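Local coordinates for protein type IV pilus biogenesis factor PilY1 (Pseudomonas aeruginosa, PDB 3HX6) that primes type IV pilus assembly, serves in twitching motility and adhesion to host cells, and appears to regulate pilus retraction by binding and releasing calcium, at residues L315-Q326 with R364-D373; G457-I465 with S477-Y486. The protein carries 3 engineered substitutions. All coordinates share one frame; numbering follows the deposited sequence.

Contact 1. Residues L315-Q326 with R364-D373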
ATOM      1  N   LEU A 315       9.422  29.031  21.025  1.00 15.67           N
ATOM      2  CA  LEU A 315       8.037  29.163  20.592  1.00 14.35           C
ATOM      3  C   LEU A 315       7.134  29.021  21.810  1.00 13.29           C
ATOM      4  O   LEU A 315       6.080  29.654  21.902  1.00 12.78           O
ATOM      5  CB  LEU A 315       7.681  28.058  19.594  1.00 13.17           C
ATOM      6  CG  LEU A 315       6.244  28.045  19.065  1.00 11.52           C
ATOM      7  CD1 LEU A 315       6.069  29.162  18.022  1.00 11.75           C
ATOM      8  CD2 LEU A 315       5.951  26.697  18.431  1.00 11.31           C
ATOM      9  N   TYR A 316       7.569  28.185  22.747  1.00 13.97           N
ATOM     10  CA  TYR A 316       6.791  27.892  23.942  1.00 13.79           C
ATOM     11  C   TYR A 316       7.680  27.254  25.018  1.00 14.38           C
ATOM     12  O   TYR A 316       8.735  26.694  24.714  1.00 12.84           O
ATOM     13  CB  TYR A 316       5.666  26.923  23.546  1.00 14.08           C
ATOM     14  CG  TYR A 316       4.601  26.698  24.590  1.00 15.23           C
ATOM     15  CD1 TYR A 316       4.647  25.595  25.447  1.00 14.87           C
ATOM     16  CD2 TYR A 316       3.550  27.606  24.736  1.00 15.11           C
ATOM     17  CE1 TYR A 316       3.664  25.405  26.433  1.00 15.43           C
ATOM     18  CE2 TYR A 316       2.570  27.426  25.712  1.00 15.31           C
ATOM     19  CZ  TYR A 316       2.630  26.331  26.553  1.00 15.91           C
ATOM     20  OH  TYR A 316       1.651  26.173  27.510  1.00 17.64           O
ATOM     21  N   SER A 317       7.260  27.365  26.275  1.00 13.93           N
ATOM     22  CA  SER A 317       7.981  26.756  27.393  1.00 13.22           C
ATOM     23  C   SER A 317       6.939  25.981  28.190  1.00 15.18           C
ATOM     24  O   SER A 317       6.049  26.570  28.811  1.00 15.83           O
ATOM     25  CB  SER A 317       8.637  27.818  28.270  1.00 12.69           C
ATOM     26  OG  SER A 317       9.701  28.448  27.587  1.00 15.04           O
ATOM     27  N   ALA A 318       7.057  24.658  28.154  1.00 13.97           N
ATOM     28  CA  ALA A 318       6.123  23.761  28.820  1.00 15.25           C
ATOM     29  C   ALA A 318       6.302  23.590  30.325  1.00 15.25           C
ATOM     30  O   ALA A 318       7.374  23.216  30.798  1.00 15.06           O
ATOM     31  CB  ALA A 318       6.171  22.382  28.140  1.00 12.25           C
ATOM     32  N   VAL A 319       5.230  23.860  31.062  1.00 16.17           N
ATOM     33  CA  VAL A 319       5.210  23.701  32.511  1.00 16.12           C
ATOM     34  C   VAL A 319       3.895  23.017  32.865  1.00 16.04           C
ATOM     35  O   VAL A 319       2.884  23.210  32.180  1.00 16.79           O
ATOM     36  CB  VAL A 319       5.281  25.062  33.255  1.00 17.75           C
ATOM     37  CG1 VAL A 319       6.595  25.760  32.933  1.00 17.40           C
ATOM     38  CG2 VAL A 319       4.091  25.939  32.871  1.00 18.44           C
ATOM     39  N   ASP A 320       3.899  22.207  33.918  1.00 16.96           N
ATOM     40  CA  ASP A 320       2.674  21.530  34.314  1.00 19.45           C
ATOM     41  C   ASP A 320       1.686  22.521  34.921  1.00 21.02           C
ATOM     42  O   ASP A 320       1.893  23.740  34.861  1.00 20.82           O
ATOM     43  CB  ASP A 320       2.963  20.403  35.311  1.00 19.03           C
ATOM     44  CG  ASP A 320       3.758  20.870  36.511  1.00 20.22           C
ATOM     45  OD1 ASP A 320       3.558  22.022  36.954  1.00 18.56           O
ATOM     46  OD2 ASP A 320       4.576  20.074  37.018  1.00 19.01           O
ATOM     47  N   SER A 321       0.614  21.983  35.497  1.00 22.92           N
ATOM     48  CA  SER A 321      -0.442  22.776  36.126  1.00 26.15           C
ATOM     49  C   SER A 321       0.099  23.650  37.251  1.00 25.36           C
ATOM     50  O   SER A 321      -0.349  24.776  37.438  1.00 26.33           O
ATOM     51  CB  SER A 321      -1.514  21.851  36.710  1.00 27.71           C
ATOM     52  OG  SER A 321      -1.830  20.800  35.822  1.00 34.25           O
ATOM     53  N   ALA A 322       1.059  23.116  38.000  1.00 24.33           N
ATOM     54  CA  ALA A 322       1.649  23.836  39.124  1.00 24.98           C
ATOM     55  C   ALA A 322       2.734  24.824  38.705  1.00 25.64           C
ATOM     56  O   ALA A 322       3.188  25.629  39.516  1.00 28.30           O
ATOM     57  CB  ALA A 322       2.213  22.841  40.134  1.00 23.71           C
ATOM     58  N   GLY A 323       3.153  24.759  37.445  1.00 24.08           N
ATOM     59  CA  GLY A 323       4.174  25.673  36.969  1.00 22.02           C
ATOM     60  C   GLY A 323       5.570  25.091  36.861  1.00 21.17           C
ATOM     61  O   GLY A 323       6.519  25.817  36.579  1.00 23.67           O
ATOM     62  N   ALA A 324       5.702  23.789  37.086  1.00 21.14           N
ATOM     63  CA  ALA A 324       6.997  23.119  37.007  1.00 20.03           C
ATOM     64  C   ALA A 324       7.308  22.724  35.564  1.00 19.61           C
ATOM     65  O   ALA A 324       6.437  22.232  34.842  1.00 17.93           O
ATOM     66  CB  ALA A 324       7.000  21.885  37.896  1.00 20.72           C
ATOM     67  N   ALA A 325       8.555  22.946  35.160  1.00 17.81           N
ATOM     68  CA  ALA A 325       9.025  22.642  33.812  1.00 17.31           C
ATOM     69  C   ALA A 325       8.804  21.188  33.426  1.00 17.42           C
ATOM     70  O   ALA A 325       8.994  20.295  34.238  1.00 18.86           O
ATOM     71  CB  ALA A 325      10.509  22.980  33.701  1.00 17.35           C
ATOM     72  N   GLN A 326       8.417  20.958  32.175  1.00 16.92           N
ATOM     73  CA  GLN A 326       8.185  19.609  31.664  1.00 15.37           C
ATOM     74  C   GLN A 326       9.159  19.322  30.527  1.00 15.55           C
ATOM     75  O   GLN A 326       9.097  19.960  29.480  1.00 13.58           O
ATOM     76  CB  GLN A 326       6.766  19.476  31.122  1.00 14.49           C
ATOM     77  CG  GLN A 326       5.681  19.550  32.163  1.00 14.68           C
ATOM     78  CD  GLN A 326       4.321  19.695  31.530  1.00 16.69           C
ATOM     79  OE1 GLN A 326       3.383  18.962  31.857  1.00 16.38           O
ATOM     80  NE2 GLN A 326       4.203  20.650  30.614  1.00 11.04           N
ATOM     81  N   ARG A 364       3.097  14.969  39.070  1.00 26.91           N
ATOM     82  CA  ARG A 364       2.582  15.915  38.088  1.00 24.28           C
ATOM     83  C   ARG A 364       2.231  15.185  36.802  1.00 21.95           C
ATOM     84  O   ARG A 364       2.667  14.059  36.572  1.00 17.93           O
ATOM     85  CB  ARG A 364       3.644  16.986  37.798  1.00 27.44           C
ATOM     86  CG  ARG A 364       5.053  16.552  38.201  1.00 30.02           C
ATOM     87  CD  ARG A 364       6.021  16.507  37.037  1.00 30.86           C
ATOM     88  NE  ARG A 364       6.130  17.822  36.432  1.00 32.22           N
ATOM     89  CZ  ARG A 364       7.119  18.215  35.644  1.00 28.11           C
ATOM     90  NH1 ARG A 364       8.120  17.394  35.346  1.00 23.56           N
ATOM     91  NH2 ARG A 364       7.096  19.446  35.163  1.00 29.55           N
ATOM     92  N   ALA A 365       1.441  15.842  35.966  1.00 19.22           N
ATOM     93  CA  ALA A 365       1.036  15.267  34.698  1.00 19.19           C
ATOM     94  C   ALA A 365       1.951  15.745  33.583  1.00 19.69           C
ATOM     95  O   ALA A 365       2.474  16.860  33.631  1.00 21.17           O
ATOM     96  CB  ALA A 365      -0.393  15.672  34.383  1.00 17.77           C
ATOM     97  N   GLN A 366       2.166  14.880  32.598  1.00 18.81           N
ATOM     98  CA  GLN A 366       2.947  15.245  31.433  1.00 17.61           C
ATOM     99  C   GLN A 366       1.859  15.765  30.497  1.00 17.70           C
ATOM    100  O   GLN A 366       0.674  15.517  30.732  1.00 14.34           O
ATOM    101  CB  GLN A 366       3.683  14.038  30.853  1.00 17.62           C
ATOM    102  CG  GLN A 366       4.837  13.582  31.732  1.00 17.44           C
ATOM    103  CD  GLN A 366       5.739  14.733  32.155  1.00 20.82           C
ATOM    104  OE1 GLN A 366       6.196  15.522  31.325  1.00 19.94           O
ATOM    105  NE2 GLN A 366       5.999  14.834  33.451  1.00 21.87           N
ATOM    106  N   THR A 367       2.238  16.460  29.435  1.00 14.34           N
ATOM    107  CA  THR A 367       1.226  17.072  28.592  1.00 13.18           C
ATOM    108  C   THR A 367       1.490  17.035  27.095  1.00 13.97           C
ATOM    109  O   THR A 367       2.637  16.961  26.662  1.00 12.83           O
ATOM    110  CB  THR A 367       1.072  18.560  29.019  1.00 12.55           C
ATOM    111  OG1 THR A 367       0.932  18.631  30.446  1.00 12.83           O
ATOM    112  CG2 THR A 367      -0.124  19.210  28.353  1.00 11.42           C
ATOM    113  N   LEU A 368       0.410  17.088  26.319  1.00 12.99           N
ATOM    114  CA  LEU A 368       0.494  17.143  24.861  1.00 12.44           C
ATOM    115  C   LEU A 368       0.053  18.561  24.522  1.00 13.35           C
ATOM    116  O   LEU A 368      -1.005  19.004  24.970  1.00 14.89           O
ATOM    117  CB  LEU A 368      -0.466  16.156  24.196  1.00 11.66           C
ATOM    118  CG  LEU A 368      -0.321  16.148  22.665  1.00 11.08           C
ATOM    119  CD1 LEU A 368       1.098  15.695  22.291  1.00 10.45           C
ATOM    120  CD2 LEU A 368      -1.371  15.214  22.040  1.00  9.70           C
ATOM    121  N   TYR A 369       0.863  19.271  23.745  1.00 12.54           N
ATOM    122  CA  TYR A 369       0.551  20.643  23.371  1.00 12.85           C
ATOM    123  C   TYR A 369       0.409  20.833  21.876  1.00 12.81           C
ATOM    124  O   TYR A 369       1.045  20.139  21.084  1.00 14.15           O
ATOM    125  CB  TYR A 369       1.653  21.610  23.837  1.00 12.36           C
ATOM    126  CG  TYR A 369       1.843  21.699  25.332  1.00 14.39           C
ATOM    127  CD1 TYR A 369       2.786  20.906  25.981  1.00 12.31           C
ATOM    128  CD2 TYR A 369       1.085  22.587  26.097  1.00 12.46           C
ATOM    129  CE1 TYR A 369       2.974  20.993  27.357  1.00 14.49           C
ATOM    130  CE2 TYR A 369       1.259  22.682  27.477  1.00 14.39           C
ATOM    131  CZ  TYR A 369       2.205  21.885  28.100  1.00 13.77           C
ATOM    132  OH  TYR A 369       2.383  21.970  29.458  1.00 14.80           O
ATOM    133  N   GLY A 370      -0.421  21.807  21.514  1.00 11.99           N
ATOM    134  CA  GLY A 370      -0.626  22.175  20.129  1.00 10.94           C
ATOM    135  C   GLY A 370      -0.473  23.688  20.127  1.00 13.62           C
ATOM    136  O   GLY A 370      -1.381  24.400  20.550  1.00 11.64           O
ATOM    137  N   ILE A 371       0.673  24.185  19.664  1.00 13.79           N
ATOM    138  CA  ILE A 371       0.937  25.622  19.647  1.00 13.15           C
ATOM    139  C   ILE A 371       0.948  26.228  18.244  1.00 12.88           C
ATOM    140  O   ILE A 371       1.595  25.722  17.335  1.00 10.23           O
ATOM    141  CB  ILE A 371       2.296  25.942  20.308  1.00 12.19           C
ATOM    142  CG1 ILE A 371       2.323  25.404  21.738  1.00 13.24           C
ATOM    143  CG2 ILE A 371       2.535  27.455  20.295  1.00 14.49           C
ATOM    144  CD1 ILE A 371       1.265  25.991  22.648  1.00  7.29           C
ATOM    145  N   TRP A 372       0.246  27.339  18.079  1.00 12.40           N
ATOM    146  CA  TRP A 372       0.180  27.989  16.780  1.00 13.48           C
ATOM    147  C   TRP A 372       1.412  28.829  16.464  1.00 12.54           C
ATOM    148  O   TRP A 372       1.698  29.798  17.156  1.00 14.61           O
ATOM    149  CB  TRP A 372      -1.060  28.878  16.714  1.00 14.17           C
ATOM    150  CG  TRP A 372      -1.378  29.416  15.351  1.00 17.16           C
ATOM    151  CD1 TRP A 372      -0.760  29.103  14.172  1.00 16.73           C
ATOM    152  CD2 TRP A 372      -2.445  30.312  15.018  1.00 15.70           C
ATOM    153  NE1 TRP A 372      -1.379  29.744  13.130  1.00 15.84           N
ATOM    154  CE2 TRP A 372      -2.418  30.491  13.618  1.00 16.89           C
ATOM    155  CE3 TRP A 372      -3.425  30.976  15.769  1.00 17.63           C
ATOM    156  CZ2 TRP A 372      -3.338  31.312  12.949  1.00 17.79           C
ATOM    157  CZ3 TRP A 372      -4.342  31.796  15.103  1.00 17.50           C
ATOM    158  CH2 TRP A 372      -4.288  31.954  13.706  1.00 17.38           C
ATOM    159  N   ASP A 373       2.153  28.434  15.435  1.00 10.91           N
ATOM    160  CA  ASP A 373       3.307  29.209  14.989  1.00 12.50           C
ATOM    161  C   ASP A 373       2.723  29.949  13.784  1.00 11.50           C
ATOM    162  O   ASP A 373       2.477  29.340  12.751  1.00 10.91           O
ATOM    163  CB  ASP A 373       4.448  28.299  14.523  1.00 12.25           C
ATOM    164  CG  ASP A 373       5.675  29.084  14.094  1.00 15.14           C
ATOM    165  OD1 ASP A 373       5.569  30.326  13.964  1.00 15.51           O
ATOM    166  OD2 ASP A 373       6.741  28.465  13.879  1.00 12.99           O
TER
HETATM  167  O   HOH W   1       2.588  24.831  29.608  1.00 14.16           O

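Contact 2. Residues G457-I465 with S477-Y486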
ATOM      1  N   GLY A 457      -3.353  13.620   7.416  1.00 21.24           N
ATOM      2  CA  GLY A 457      -4.702  14.092   7.161  1.00 20.10           C
ATOM      3  C   GLY A 457      -5.178  14.980   8.299  1.00 20.39           C
ATOM      4  O   GLY A 457      -4.515  15.952   8.659  1.00 19.62           O
ATOM      5  N   GLN A 458      -6.316  14.633   8.887  1.00 19.98           N
ATOM      6  CA  GLN A 458      -6.877  15.418   9.983  1.00 20.10           C
ATOM      7  C   GLN A 458      -6.699  14.735  11.338  1.00 17.68           C
ATOM      8  O   GLN A 458      -7.559  14.844  12.210  1.00 15.29           O
ATOM      9  CB  GLN A 458      -8.366  15.680   9.730  1.00 23.11           C
ATOM     10  CG  GLN A 458      -8.666  16.362   8.397  1.00 29.42           C
ATOM     11  CD  GLN A 458     -10.159  16.451   8.105  1.00 33.39           C
ATOM     12  OE1 GLN A 458     -10.918  17.081   8.849  1.00 32.88           O
ATOM     13  NE2 GLN A 458     -10.589  15.811   7.018  1.00 35.55           N
ATOM     14  N   VAL A 459      -5.588  14.033  11.522  1.00 15.39           N
ATOM     15  CA  VAL A 459      -5.347  13.363  12.796  1.00 15.52           C
ATOM     16  C   VAL A 459      -3.875  13.346  13.182  1.00 14.68           C
ATOM     17  O   VAL A 459      -2.991  13.380  12.326  1.00 14.98           O
ATOM     18  CB  VAL A 459      -5.820  11.881  12.779  1.00 16.90           C
ATOM     19  CG1 VAL A 459      -7.199  11.768  12.175  1.00 17.52           C
ATOM     20  CG2 VAL A 459      -4.830  11.025  12.015  1.00 16.77           C
ATOM     21  N   VAL A 460      -3.617  13.303  14.482  1.00 13.82           N
ATOM     22  CA  VAL A 460      -2.253  13.196  14.964  1.00 13.59           C
ATOM     23  C   VAL A 460      -2.252  11.901  15.759  1.00 13.71           C
ATOM     24  O   VAL A 460      -3.091  11.695  16.635  1.00 14.90           O
ATOM     25  CB  VAL A 460      -1.836  14.391  15.849  1.00 15.96           C
ATOM     26  CG1 VAL A 460      -2.739  14.501  17.068  1.00 12.99           C
ATOM     27  CG2 VAL A 460      -0.378  14.229  16.256  1.00 12.89           C
ATOM     28  N   LEU A 461      -1.336  11.010  15.411  1.00 12.48           N
ATOM     29  CA  LEU A 461      -1.232   9.714  16.058  1.00 13.15           C
ATOM     30  C   LEU A 461      -0.027   9.712  16.983  1.00 12.64           C
ATOM     31  O   LEU A 461       1.058  10.121  16.592  1.00 13.16           O
ATOM     32  CB  LEU A 461      -1.080   8.638  14.985  1.00 14.63           C
ATOM     33  CG  LEU A 461      -2.238   8.607  13.984  1.00 14.63           C
ATOM     34  CD1 LEU A 461      -1.803   7.908  12.709  1.00 17.09           C
ATOM     35  CD2 LEU A 461      -3.437   7.908  14.618  1.00 13.48           C
ATOM     36  N   LEU A 462      -0.218   9.259  18.214  1.00 13.00           N
ATOM     37  CA  LEU A 462       0.877   9.234  19.166  1.00 12.85           C
ATOM     38  C   LEU A 462       0.758   8.053  20.109  1.00 13.61           C
ATOM     39  O   LEU A 462      -0.314   7.474  20.276  1.00 14.23           O
ATOM     40  CB  LEU A 462       0.902  10.527  19.985  1.00 11.34           C
ATOM     41  CG  LEU A 462      -0.370  10.813  20.792  1.00 11.84           C
ATOM     42  CD1 LEU A 462       0.004  11.490  22.093  1.00 14.57           C
ATOM     43  CD2 LEU A 462      -1.325  11.684  19.987  1.00 11.95           C
ATOM     44  N   GLN A 463       1.876   7.699  20.723  1.00 14.10           N
ATOM     45  CA  GLN A 463       1.899   6.605  21.669  1.00 16.16           C
ATOM     46  C   GLN A 463       2.572   7.099  22.927  1.00 16.16           C
ATOM     47  O   GLN A 463       3.662   7.666  22.884  1.00 17.28           O
ATOM     48  CB  GLN A 463       2.683   5.417  21.118  1.00 18.98           C
ATOM     49  CG  GLN A 463       2.709   4.227  22.060  1.00 23.72           C
ATOM     50  CD  GLN A 463       3.728   3.188  21.644  1.00 27.46           C
ATOM     51  OE1 GLN A 463       4.939   3.425  21.704  1.00 30.62           O
ATOM     52  NE2 GLN A 463       3.249   2.037  21.211  1.00 27.81           N
ATOM     53  N   THR A 464       1.919   6.874  24.052  1.00 13.67           N
ATOM     54  CA  THR A 464       2.466   7.294  25.322  1.00 16.75           C
ATOM     55  C   THR A 464       2.927   6.073  26.114  1.00 17.15           C
ATOM     56  O   THR A 464       2.543   4.937  25.818  1.00 16.66           O
ATOM     57  CB  THR A 464       1.409   8.003  26.141  1.00 17.36           C
ATOM     58  OG1 THR A 464       2.014   8.575  27.300  1.00 29.63           O
ATOM     59  CG2 THR A 464       0.362   7.007  26.573  1.00 14.67           C
ATOM     60  N   ILE A 465       3.747   6.312  27.128  1.00 16.89           N
ATOM     61  CA  ILE A 465       4.219   5.228  27.962  1.00 17.27           C
ATOM     62  C   ILE A 465       3.969   5.580  29.422  1.00 18.00           C
ATOM     63  O   ILE A 465       4.158   6.721  29.852  1.00 16.32           O
ATOM     64  CB  ILE A 465       5.726   4.937  27.723  1.00 18.41           C
ATOM     65  CG1 ILE A 465       6.135   3.680  28.502  1.00 21.09           C
ATOM     66  CG2 ILE A 465       6.570   6.134  28.144  1.00 18.32           C
ATOM     67  CD1 ILE A 465       7.544   3.215  28.228  1.00 21.12           C
ATOM     68  N   SER A 477       3.075   0.463  30.499  1.00 25.83           N
ATOM     69  CA  SER A 477       1.935   0.196  29.631  1.00 25.15           C
ATOM     70  C   SER A 477       1.889   1.267  28.547  1.00 23.69           C
ATOM     71  O   SER A 477       2.274   2.414  28.774  1.00 23.69           O
ATOM     72  CB  SER A 477       0.631   0.191  30.435  1.00 26.62           C
ATOM     73  OG  SER A 477       0.365   1.458  31.003  1.00 31.61           O
ATOM     74  N   ASN A 478       1.415   0.886  27.371  1.00 22.05           N
ATOM     75  CA  ASN A 478       1.356   1.800  26.245  1.00 22.49           C
ATOM     76  C   ASN A 478      -0.039   2.136  25.767  1.00 20.71           C
ATOM     77  O   ASN A 478      -0.885   1.258  25.594  1.00 19.83           O
ATOM     78  CB  ASN A 478       2.149   1.226  25.073  1.00 25.51           C
ATOM     79  CG  ASN A 478       3.641   1.201  25.331  1.00 30.01           C
ATOM     80  OD1 ASN A 478       4.330   0.279  24.911  1.00 33.18           O
ATOM     81  ND2 ASN A 478       4.150   2.227  26.010  1.00 31.52           N
ATOM     82  N   TRP A 479      -0.260   3.425  25.542  1.00 18.69           N
ATOM     83  CA  TRP A 479      -1.530   3.912  25.039  1.00 17.09           C
ATOM     84  C   TRP A 479      -1.310   4.615  23.709  1.00 16.87           C
ATOM     85  O   TRP A 479      -0.473   5.512  23.602  1.00 18.08           O
ATOM     86  CB  TRP A 479      -2.175   4.883  26.028  1.00 16.31           C
ATOM     87  CG  TRP A 479      -2.868   4.203  27.149  1.00 17.38           C
ATOM     88  CD1 TRP A 479      -2.319   3.777  28.321  1.00 18.95           C
ATOM     89  CD2 TRP A 479      -4.249   3.827  27.191  1.00 17.14           C
ATOM     90  NE1 TRP A 479      -3.273   3.160  29.095  1.00 18.02           N
ATOM     91  CE2 TRP A 479      -4.468   3.177  28.424  1.00 19.36           C
ATOM     92  CE3 TRP A 479      -5.323   3.977  26.304  1.00 17.94           C
ATOM     93  CZ2 TRP A 479      -5.721   2.678  28.797  1.00 18.22           C
ATOM     94  CZ3 TRP A 479      -6.568   3.481  26.673  1.00 20.24           C
ATOM     95  CH2 TRP A 479      -6.756   2.839  27.913  1.00 17.05           C
ATOM     96  N   THR A 480      -2.059   4.190  22.700  1.00 15.64           N
ATOM     97  CA  THR A 480      -1.986   4.778  21.371  1.00 16.01           C
ATOM     98  C   THR A 480      -3.173   5.719  21.238  1.00 13.99           C
ATOM     99  O   THR A 480      -4.303   5.335  21.530  1.00 16.29           O
ATOM    100  CB  THR A 480      -2.092   3.702  20.271  1.00 17.55           C
ATOM    101  OG1 THR A 480      -0.999   2.786  20.393  1.00 16.80           O
ATOM    102  CG2 THR A 480      -2.058   4.344  18.890  1.00 17.05           C
ATOM    103  N   TYR A 481      -2.919   6.949  20.809  1.00 13.41           N
ATOM    104  CA  TYR A 481      -3.985   7.933  20.652  1.00 11.51           C
ATOM    105  C   TYR A 481      -4.098   8.450  19.230  1.00 11.16           C
ATOM    106  O   TYR A 481      -3.117   8.514  18.497  1.00 11.00           O
ATOM    107  CB  TYR A 481      -3.759   9.145  21.568  1.00 12.35           C
ATOM    108  CG  TYR A 481      -3.754   8.864  23.059  1.00 13.28           C
ATOM    109  CD1 TYR A 481      -2.563   8.605  23.737  1.00 15.05           C
ATOM    110  CD2 TYR A 481      -4.939   8.893  23.797  1.00 13.97           C
ATOM    111  CE1 TYR A 481      -2.546   8.387  25.118  1.00 14.10           C
ATOM    112  CE2 TYR A 481      -4.940   8.674  25.178  1.00 14.56           C
ATOM    113  CZ  TYR A 481      -3.739   8.424  25.830  1.00 16.58           C
ATOM    114  OH  TYR A 481      -3.733   8.211  27.192  1.00 14.48           O
ATOM    115  N   GLY A 482      -5.314   8.829  18.861  1.00 11.95           N
ATOM    116  CA  GLY A 482      -5.580   9.405  17.557  1.00 12.92           C
ATOM    117  C   GLY A 482      -6.390  10.638  17.912  1.00 15.22           C
ATOM    118  O   GLY A 482      -7.557  10.522  18.297  1.00 15.40           O
ATOM    119  N   LEU A 483      -5.783  11.818  17.817  1.00 12.97           N
ATOM    120  CA  LEU A 483      -6.483  13.045  18.187  1.00 14.76           C
ATOM    121  C   LEU A 483      -6.615  14.045  17.051  1.00 16.33           C
ATOM    122  O   LEU A 483      -5.923  13.951  16.038  1.00 15.15           O
ATOM    123  CB  LEU A 483      -5.761  13.726  19.366  1.00 12.98           C
ATOM    124  CG  LEU A 483      -5.623  12.908  20.659  1.00 13.73           C
ATOM    125  CD1 LEU A 483      -4.671  13.592  21.617  1.00 11.56           C
ATOM    126  CD2 LEU A 483      -6.989  12.724  21.305  1.00 17.09           C
ATOM    127  N   ASP A 484      -7.520  15.001  17.231  1.00 15.22           N
ATOM    128  CA  ASP A 484      -7.726  16.055  16.251  1.00 17.41           C
ATOM    129  C   ASP A 484      -6.580  17.036  16.458  1.00 17.27           C
ATOM    130  O   ASP A 484      -6.477  17.666  17.508  1.00 17.23           O
ATOM    131  CB  ASP A 484      -9.072  16.744  16.491  1.00 16.52           C
ATOM    132  CG  ASP A 484      -9.258  17.992  15.647  1.00 17.05           C
ATOM    133  OD1 ASP A 484      -8.524  18.183  14.651  1.00 14.51           O
ATOM    134  OD2 ASP A 484     -10.163  18.784  15.983  1.00 20.40           O
ATOM    135  N   PRO A 485      -5.691  17.165  15.463  1.00 16.92           N
ATOM    136  CA  PRO A 485      -4.558  18.088  15.595  1.00 16.46           C
ATOM    137  C   PRO A 485      -4.955  19.550  15.764  1.00 17.00           C
ATOM    138  O   PRO A 485      -4.195  20.335  16.329  1.00 18.11           O
ATOM    139  CB  PRO A 485      -3.769  17.851  14.311  1.00 14.76           C
ATOM    140  CG  PRO A 485      -4.847  17.495  13.319  1.00 17.72           C
ATOM    141  CD  PRO A 485      -5.717  16.549  14.125  1.00 16.35           C
ATOM    142  N   TYR A 486      -6.141  19.901  15.277  1.00 14.62           N
ATOM    143  CA  TYR A 486      -6.639  21.270  15.345  1.00 15.96           C
ATOM    144  C   TYR A 486      -7.202  21.656  16.704  1.00 17.18           C
ATOM    145  O   TYR A 486      -7.428  22.838  16.966  1.00 18.17           O
ATOM    146  CB  TYR A 486      -7.739  21.479  14.300  1.00 17.01           C
ATOM    147  CG  TYR A 486      -7.366  21.028  12.906  1.00 18.58           C
ATOM    148  CD1 TYR A 486      -8.246  20.257  12.147  1.00 20.08           C
ATOM    149  CD2 TYR A 486      -6.145  21.387  12.340  1.00 17.54           C
ATOM    150  CE1 TYR A 486      -7.917  19.857  10.854  1.00 22.15           C
ATOM    151  CE2 TYR A 486      -5.806  20.996  11.051  1.00 20.68           C
ATOM    152  CZ  TYR A 486      -6.694  20.233  10.311  1.00 23.07           C
ATOM    153  OH  TYR A 486      -6.365  19.861   9.029  1.00 25.97           O
TER
HETATM  154  O   HOH W   2      -9.670  16.442  12.834  1.00 17.81           O
HETATM  155  O   HOH W   3       0.779   1.859  21.801  1.00 44.38           O

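Contact 1. Residues L315-Q326 with R364-D373
Two neighbouring sheets of the PilY1 beta-propeller domain meet here: Y316, at the end of outermost strand 307-317, packs on Y369 and I371 of strand 367-373, which belongs to the next sheet along the chain. No backbone bonds join the segments, so side chains do the work. I371 CD1 sits over one face of the Y316 ring, 3.8 Å from its centroid, a CH-pi contact. CG of Y316 stands anti to the backbone N (chi1 -169°), which carries the ring over I371 and up to Y369, both on one side of its plane; the two tyrosine planes are inclined by 48°. On the far face of the Y369 ring lies T367 CG2. Water 1 bridges the two phenols, 2.7 Å from Y316 OH and 2.9 Å from Y369 OH, and accepts from V319 N. The Q326 amide donates through NE2 to Y369 OH at a short 2.5 Å, with the hydroxyl near the amide plane and the ring steeply turned against it; R389 NH2 also bonds this hydroxyl. T367 OG1 lies 2.8 Å from Q326 OE1, but D437 is its stronger partner. At the polar end, the type I turn D320-G323 presents its carboxylate to R364. D320 OD1 takes the A324 N-H, while D320 OD2 receives R364 NE at 2.8 Å on its anti lone pair, the donor angle 160° and the carboxylate almost perpendicular to the guanidinium.

Contact 2. Residues G457-I465 with S477-Y486
This is an antiparallel beta hairpin in the interior of the C-terminal domain, pairing strand 459-465 with strand 477-483; the segment axes approach to 4.6 Å and run at 161°. Three hydrogen-bonded pairs, V460 with L483, L462 with Y481 and T464 with W479, each close a two-bond ring, and the non-hydrogen-bonded pairs L461-G482, Q463-T480 and I465-N478 complete a register without a bulge. The straightest bond runs from Y481 N to L462 O, 2.7 Å long with an N-H...O angle of 174°. T464 O is gripped twice: W479 N and N478 ND2, the latter at 3.2 Å, reach it from opposite faces of its carbonyl plane.

On the face carrying V460, L462 and T464, apolar groups interlock. T464 CG2 lies between its own N and carbonyl carbon, which sets the methyl 3.4 Å from W479 CB and at the edge of the Y481 ring, 3.5 Å from CE1. L462 CG leans on Y481 CB at 3.9 Å, and V460 CG1 meets L483 CB. The other face is more polar: the Q463 and N478 amides stack with planes only 14° apart, and water 3 links Q463 NE2 to T480 OG1, which also bonds Q524. Farther along, P485 CD rests 3.2 Å from Q458 O, while D484 OD1 accepts from Y486 N in an Asx turn.

Within the mixed sheet the hairpin lies between strands 521-524 and 454-456. V460 and P485 pack on I346 of strand 343-348, R413 of strand 408-415 makes a cation-pi contact with W479, and Y481 rests on L397 of strand 392-405, its hydroxyl bonded to E447 and R413.

Both contacts are largely buried and reach the same mixed sheet, yet they hold it differently. Contact 2 joins two adjacent strands inside that sheet through a regular backbone ladder, whereas contact 1 brings strand 307-317 and its following loop, from another sheet, against strand 367-373 through side chains, a water and a salt bridge. Contact 1 also runs outward into solvent at the turn after V319, and its D373 end lies about 10 Å, side chain to side chain, from calcium ligand D266; contact 2 is away from the annotated sites. Their centres are 17 Å apart, but they touch: L368 CD2 packs 3.7 Å from L483 CD1 and 4.0 Å from L462 CD1.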